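Local coordinates for computational Design of Enzyme (PDB 3TP4), which is a designed protein on a TIM barrel scaffold, probably made to carry an activated serine in a catalytic triad, at residues G26-G31 with K276-T281; R265-I270 with S314-M319. All coordinates share one frame; numbering follows the deposited sequence.

Contact 1: residues G26-G31 with K276-T281; sequences GVRGEG and KVSAFT
Arg28 reaches from the end of helix 15-27 to Ser278 on strand 277-278, in a buried contact at the N-terminal ends of the strands of a TIM barrel. CB sets out toward the strand without touching it. CG, placed opposite the carbonyl carbon beside the backbone N (chi1 -61°), extends the chain further, with Ala317 beside it. Arg28 CD arrives first, lying 4.2 Å from Val277 CG1 and 4.0 Å from Ser278 N. The chain then bends at chi3 (57°), swinging the guanidinium along the start of the strand. Arg28 NE lies 3.4 Å from Ser278 OG and donates to Arg315 O. At the tip, Arg28 NH2 lies 3.1 Å from Ser278 OG and also makes a weak hydrogen bond to Ala268 O, on helix 254-274. Arg28 NH1 approaches Lys276 O at 3.3 Å at too poor an angle to bond; its firm partners are the carboxylates of Asp25 and Asp272, and this pair of acids probably balances the buried charge.

Ser278 OG faces the arginine while hydrogen-bonding Asn316. The Val277 side chain also touches Leu21 and Leu24 of helix 15-27, and Lys276 NZ leaves in another direction to the carbonyls of Asp237 and Val240. Behind Arg28 the chain turns from helix toward strand 32-37: Val27 O accepts from Glu30 N at 2.8 Å and from Gly31 N, and Gly29 has a positive phi at which a side chain would collide with Arg28 O. Over one face of the Arg28 guanidinium, displaced from the centre of the group, Ser278 N sits 3.7 Å above the plane, buried and with no partner in the model.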
loop_
_atom_site.group_PDB
_atom_site.type_symbol
_atom_site.label_atom_id
_atom_site.label_comp_id
_atom_site.label_asym_id
_atom_site.label_seq_id
_atom_site.Cartn_x
_atom_site.Cartn_y
_atom_site.Cartn_z
ATOM N N GLY A 26 -7.392 -16.130 -4.709
ATOM C CA GLY A 26 -7.459 -17.560 -4.970
ATOM C C GLY A 26 -6.241 -18.342 -4.529
ATOM O O GLY A 26 -6.347 -19.520 -4.184
ATOM N N VAL A 27 -5.076 -17.698 -4.525
ATOM C CA VAL A 27 -3.859 -18.395 -4.132
ATOM C C VAL A 27 -3.757 -18.580 -2.614
ATOM O O VAL A 27 -3.042 -19.456 -2.135
ATOM C CB VAL A 27 -2.594 -17.682 -4.689
ATOM C CG1 VAL A 27 -2.177 -16.538 -3.772
ATOM C CG2 VAL A 27 -1.463 -18.667 -4.864
ATOM N N ARG A 28 -4.483 -17.764 -1.855
ATOM C CA ARG A 28 -4.362 -17.790 -0.400
ATOM C C ARG A 28 -4.599 -19.182 0.181
ATOM O O ARG A 28 -5.654 -19.775 -0.026
ATOM C CB ARG A 28 -5.296 -16.746 0.225
ATOM C CG ARG A 28 -4.945 -15.322 -0.238
ATOM C CD ARG A 28 -5.971 -14.299 0.201
ATOM N NE ARG A 28 -6.118 -14.312 1.650
ATOM C CZ ARG A 28 -7.279 -14.185 2.292
ATOM N NH1 ARG A 28 -8.413 -14.025 1.614
ATOM N NH2 ARG A 28 -7.299 -14.228 3.621
ATOM N N GLY A 29 -3.598 -19.703 0.887
ATOM C CA GLY A 29 -3.670 -21.039 1.452
ATOM C C GLY A 29 -3.138 -22.136 0.543
ATOM O O GLY A 29 -2.880 -23.241 0.999
ATOM N N GLU A 30 -2.976 -21.837 -0.744
ATOM C CA GLU A 30 -2.474 -22.822 -1.705
ATOM C C GLU A 30 -0.963 -22.674 -1.891
ATOM O O GLU A 30 -0.240 -23.649 -1.974
ATOM C CB GLU A 30 -3.182 -22.675 -3.055
ATOM C CG GLU A 30 -4.684 -22.929 -2.988
ATOM C CD GLU A 30 -5.014 -24.310 -2.452
ATOM O OE1 GLU A 30 -4.487 -25.302 -3.002
ATOM O OE2 GLU A 30 -5.791 -24.407 -1.473
ATOM N N GLY A 31 -0.506 -21.434 -1.961
ATOM C CA GLY A 31 0.908 -21.131 -2.041
ATOM C C GLY A 31 1.092 -19.651 -1.785
ATOM O O GLY A 31 0.154 -18.868 -1.939
ATOM N N LYS A 276 -11.794 -9.505 0.997
ATOM C CA LYS A 276 -10.592 -8.880 0.460
ATOM C C LYS A 276 -9.422 -9.859 0.450
ATOM O O LYS A 276 -9.569 -11.025 0.817
ATOM C CB LYS A 276 -10.231 -7.631 1.281
ATOM C CG LYS A 276 -11.287 -6.503 1.169
ATOM C CD LYS A 276 -10.857 -5.251 1.934
ATOM C CE LYS A 276 -11.947 -4.160 1.870
ATOM N NZ LYS A 276 -12.310 -3.864 0.459
ATOM N N VAL A 277 -8.265 -9.371 0.022
ATOM C CA VAL A 277 -7.035 -10.154 0.011
ATOM C C VAL A 277 -6.131 -9.713 1.155
ATOM O O VAL A 277 -6.020 -8.523 1.429
ATOM C CB VAL A 277 -6.271 -9.936 -1.314
ATOM C CG1 VAL A 277 -4.821 -10.460 -1.207
ATOM C CG2 VAL A 277 -7.019 -10.584 -2.476
ATOM N N SER A 278 -5.505 -10.667 1.838
ATOM C CA SER A 278 -4.470 -10.321 2.804
ATOM C C SER A 278 -3.130 -10.834 2.302
ATOM O O SER A 278 -3.069 -11.832 1.573
ATOM C CB SER A 278 -4.775 -10.922 4.174
ATOM O OG SER A 278 -4.862 -12.341 4.090
ATOM N N ALA A 279 -2.051 -10.161 2.698
ATOM C CA ALA A 279 -0.710 -10.567 2.276
ATOM C C ALA A 279 0.292 -10.203 3.361
ATOM O O ALA A 279 0.086 -9.241 4.099
ATOM C CB ALA A 279 -0.333 -9.889 0.968
ATOM N N PHE A 280 1.357 -10.989 3.472
ATOM C CA PHE A 280 2.455 -10.701 4.402
ATOM C C PHE A 280 3.385 -9.692 3.699
ATOM O O PHE A 280 4.473 -10.039 3.235
ATOM C CB PHE A 280 3.183 -12.018 4.728
ATOM C CG PHE A 280 4.190 -11.932 5.864
ATOM C CD1 PHE A 280 4.464 -10.728 6.510
ATOM C CD2 PHE A 280 4.884 -13.077 6.263
ATOM C CE1 PHE A 280 5.422 -10.666 7.550
ATOM C CE2 PHE A 280 5.836 -13.032 7.289
ATOM C CZ PHE A 280 6.106 -11.835 7.937
ATOM N N THR A 281 2.941 -8.441 3.611
ATOM C CA THR A 281 3.555 -7.476 2.695
ATOM C C THR A 281 5.056 -7.318 2.859
ATOM O O THR A 281 5.774 -7.167 1.875
ATOM C CB THR A 281 2.855 -6.085 2.739
ATOM O OG1 THR A 281 2.564 -5.718 4.098
ATOM C CG2 THR A 281 1.566 -6.132 1.925
#

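Contact 2: residues R265-I270 with S314-M319; sequences RMIAEI and SRNAYM
Ala268 and Ile267, neighbours on the inner side of helix 254-274, meet Arg315 and Asn316 where the chain approaches strand 318-321. The direct contacts are van der Waals. Ala268 points its methyl at the loop, with CB 3.6 Å from Arg315 O and 3.9 Å from Arg315 CB, and helix and loop come close: Ala268 CA and Arg315 CA are 5.7 Å apart. Ile267 crosses the Asn316 side chain at about a right angle: Ile267 CD1 lies 3.3 Å from Asn316 OD1, and Ile267 CG1, set between the backbone N and the carbonyl carbon (chi1 71°), lies 3.5 Å from the same oxygen.

Hydrogen bonds tie the amide to its surroundings. Asn316 ND2 donates to Leu264 O, one turn before Ala268, and to Ala313 O, while OD1 pairs with Ser278 OG. With an alanine here, the Leu264 and Ala313 carbonyls and the Ser278 hydroxyl would probably lose these partners and a gap would open beside Ile267. The loop itself is kinked by an inverse gamma turn centred on Arg315, with a weak bond from Asn316 N to Ser314 O.

Charge lies at the margin: Arg315 NH2 forms a salt bridge with Asp272, which also pairs with Arg28. An outer helix packed by small and aliphatic residues against the segment leading into an inner strand is the layering of a beta/alpha barrel.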
loop_
_atom_site.group_PDB
_atom_site.type_symbol
_atom_site.label_atom_id
_atom_site.label_comp_id
_atom_site.label_asym_id
_atom_site.label_seq_id
_atom_site.Cartn_x
_atom_site.Cartn_y
_atom_site.Cartn_z
ATOM N N ARG A 265 -2.834 -14.786 11.148
ATOM C CA ARG A 265 -4.195 -15.299 11.252
ATOM C C ARG A 265 -5.162 -14.142 11.223
ATOM O O ARG A 265 -6.173 -14.171 10.524
ATOM C CB ARG A 265 -4.412 -16.069 12.557
ATOM C CG ARG A 265 -3.798 -17.462 12.593
ATOM C CD ARG A 265 -4.108 -18.142 13.930
ATOM N NE ARG A 265 -5.543 -18.282 14.147
ATOM C CZ ARG A 265 -6.234 -19.383 13.860
ATOM N NH1 ARG A 265 -5.617 -20.433 13.340
ATOM N NH2 ARG A 265 -7.541 -19.441 14.097
HETATM N N MSE A 266 -4.856 -13.126 12.021
HETATM C CA MSE A 266 -5.733 -11.974 12.136
HETATM C C MSE A 266 -5.988 -11.295 10.798
HETATM O O MSE A 266 -7.138 -11.027 10.442
HETATM C CB MSE A 266 -5.135 -10.960 13.105
HETATM C CG MSE A 266 -5.929 -9.686 13.190
HETATM SE SE MSE A 266 -4.937 -8.378 14.235
HETATM C CE MSE A 266 -3.409 -8.040 13.035
ATOM N N ILE A 267 -4.929 -10.986 10.053
ATOM C CA ILE A 267 -5.155 -10.295 8.790
ATOM C C ILE A 267 -5.940 -11.145 7.783
ATOM O O ILE A 267 -6.741 -10.610 7.025
ATOM C CB ILE A 267 -3.864 -9.708 8.164
ATOM C CG1 ILE A 267 -2.943 -10.801 7.625
ATOM C CG2 ILE A 267 -3.132 -8.801 9.173
ATOM C CD1 ILE A 267 -1.782 -10.217 6.806
ATOM N N ALA A 268 -5.690 -12.455 7.767
ATOM C CA ALA A 268 -6.422 -13.366 6.894
ATOM C C ALA A 268 -7.903 -13.372 7.273
ATOM O O ALA A 268 -8.773 -13.416 6.407
ATOM C CB ALA A 268 -5.851 -14.780 6.999
ATOM N N GLU A 269 -8.173 -13.340 8.578
ATOM C CA GLU A 269 -9.545 -13.364 9.074
ATOM C C GLU A 269 -10.266 -12.086 8.683
ATOM O O GLU A 269 -11.412 -12.122 8.232
ATOM C CB GLU A 269 -9.562 -13.524 10.592
ATOM C CG GLU A 269 -9.297 -14.943 11.072
ATOM C CD GLU A 269 -9.123 -15.026 12.583
ATOM O OE1 GLU A 269 -9.263 -13.989 13.269
ATOM O OE2 GLU A 269 -8.838 -16.131 13.081
ATOM N N ILE A 270 -9.590 -10.951 8.851
ATOM C CA ILE A 270 -10.194 -9.667 8.484
ATOM C C ILE A 270 -10.444 -9.605 6.978
ATOM O O ILE A 270 -11.521 -9.198 6.524
ATOM C CB ILE A 270 -9.314 -8.484 8.943
ATOM C CG1 ILE A 270 -9.233 -8.460 10.472
ATOM C CG2 ILE A 270 -9.872 -7.166 8.411
ATOM C CD1 ILE A 270 -8.193 -7.508 11.026
ATOM N N SER A 314 -1.775 -19.285 6.985
ATOM C CA SER A 314 -1.282 -19.589 5.633
ATOM C C SER A 314 -2.143 -18.927 4.545
ATOM O O SER A 314 -1.752 -18.896 3.376
ATOM C CB SER A 314 -1.222 -21.107 5.421
ATOM O OG SER A 314 -2.528 -21.644 5.456
ATOM N N ARG A 315 -3.304 -18.390 4.931
ATOM C CA ARG A 315 -4.182 -17.692 3.971
ATOM C C ARG A 315 -3.694 -16.274 3.640
ATOM O O ARG A 315 -4.412 -15.278 3.786
ATOM C CB ARG A 315 -5.652 -17.728 4.406
ATOM C CG ARG A 315 -6.249 -19.148 4.314
ATOM C CD ARG A 315 -7.729 -19.202 4.755
ATOM N NE ARG A 315 -8.520 -18.236 4.007
ATOM C CZ ARG A 315 -8.745 -18.300 2.698
ATOM N NH1 ARG A 315 -8.258 -19.308 1.977
ATOM N NH2 ARG A 315 -9.462 -17.355 2.110
ATOM N N ASN A 316 -2.461 -16.215 3.157
ATOM C CA ASN A 316 -1.821 -14.962 2.795
ATOM C C ASN A 316 -1.102 -15.055 1.447
ATOM O O ASN A 316 -0.374 -16.005 1.186
ATOM C CB ASN A 316 -0.899 -14.513 3.926
ATOM C CG ASN A 316 -1.676 -13.843 5.039
ATOM O OD1 ASN A 316 -2.237 -12.773 4.832
ATOM N ND2 ASN A 316 -1.759 -14.487 6.200
ATOM N N ALA A 317 -1.340 -14.065 0.596
ATOM C CA ALA A 317 -1.061 -14.184 -0.836
ATOM C C ALA A 317 0.404 -14.070 -1.238
ATOM O O ALA A 317 0.838 -14.730 -2.178
ATOM C CB ALA A 317 -1.889 -13.174 -1.604
ATOM N N TYR A 318 1.150 -13.208 -0.556
ATOM C CA TYR A 318 2.570 -13.033 -0.855
ATOM C C TYR A 318 3.356 -12.546 0.352
ATOM O O TYR A 318 2.777 -12.154 1.375
ATOM C CB TYR A 318 2.781 -12.105 -2.071
ATOM C CG TYR A 318 2.241 -10.681 -1.941
ATOM C CD1 TYR A 318 0.959 -10.359 -2.390
ATOM C CD2 TYR A 318 3.027 -9.653 -1.415
ATOM C CE1 TYR A 318 0.461 -9.065 -2.296
ATOM C CE2 TYR A 318 2.535 -8.330 -1.318
ATOM C CZ TYR A 318 1.254 -8.051 -1.767
ATOM O OH TYR A 318 0.739 -6.768 -1.668
HETATM N N MSE A 319 4.676 -12.596 0.237
HETATM C CA MSE A 319 5.563 -12.100 1.282
HETATM C C MSE A 319 6.837 -11.579 0.623
HETATM O O MSE A 319 7.556 -12.326 -0.040
HETATM C CB MSE A 319 5.897 -13.219 2.269
HETATM C CG MSE A 319 6.563 -14.411 1.619
HETATM SE SE MSE A 319 6.546 -15.953 2.824
HETATM C CE MSE A 319 7.644 -15.248 4.286
#

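From the N terminus, helix 15-27 ends at Arg28 and the chain enters strand 32-37; contact 1 closes the long loop that runs from there through most of the barrel to strand 277-278. Contact 2 starts inside that loop, on helix 254-274, and closes beyond it at 314-319, so the two cross rather than nest. Their centres lie about 6 Å apart and they touch directly; helix 254-274 and strand 277-278 also follow each other in the chain. Ala317 bonds to the backbone of both Leu33 and Ser278. Together the contacts join the end of helix 15-27, helix 254-274, strand 277-278 and the approach to strand 318-321, beside the place where 318-321 pairs in parallel with 32-37.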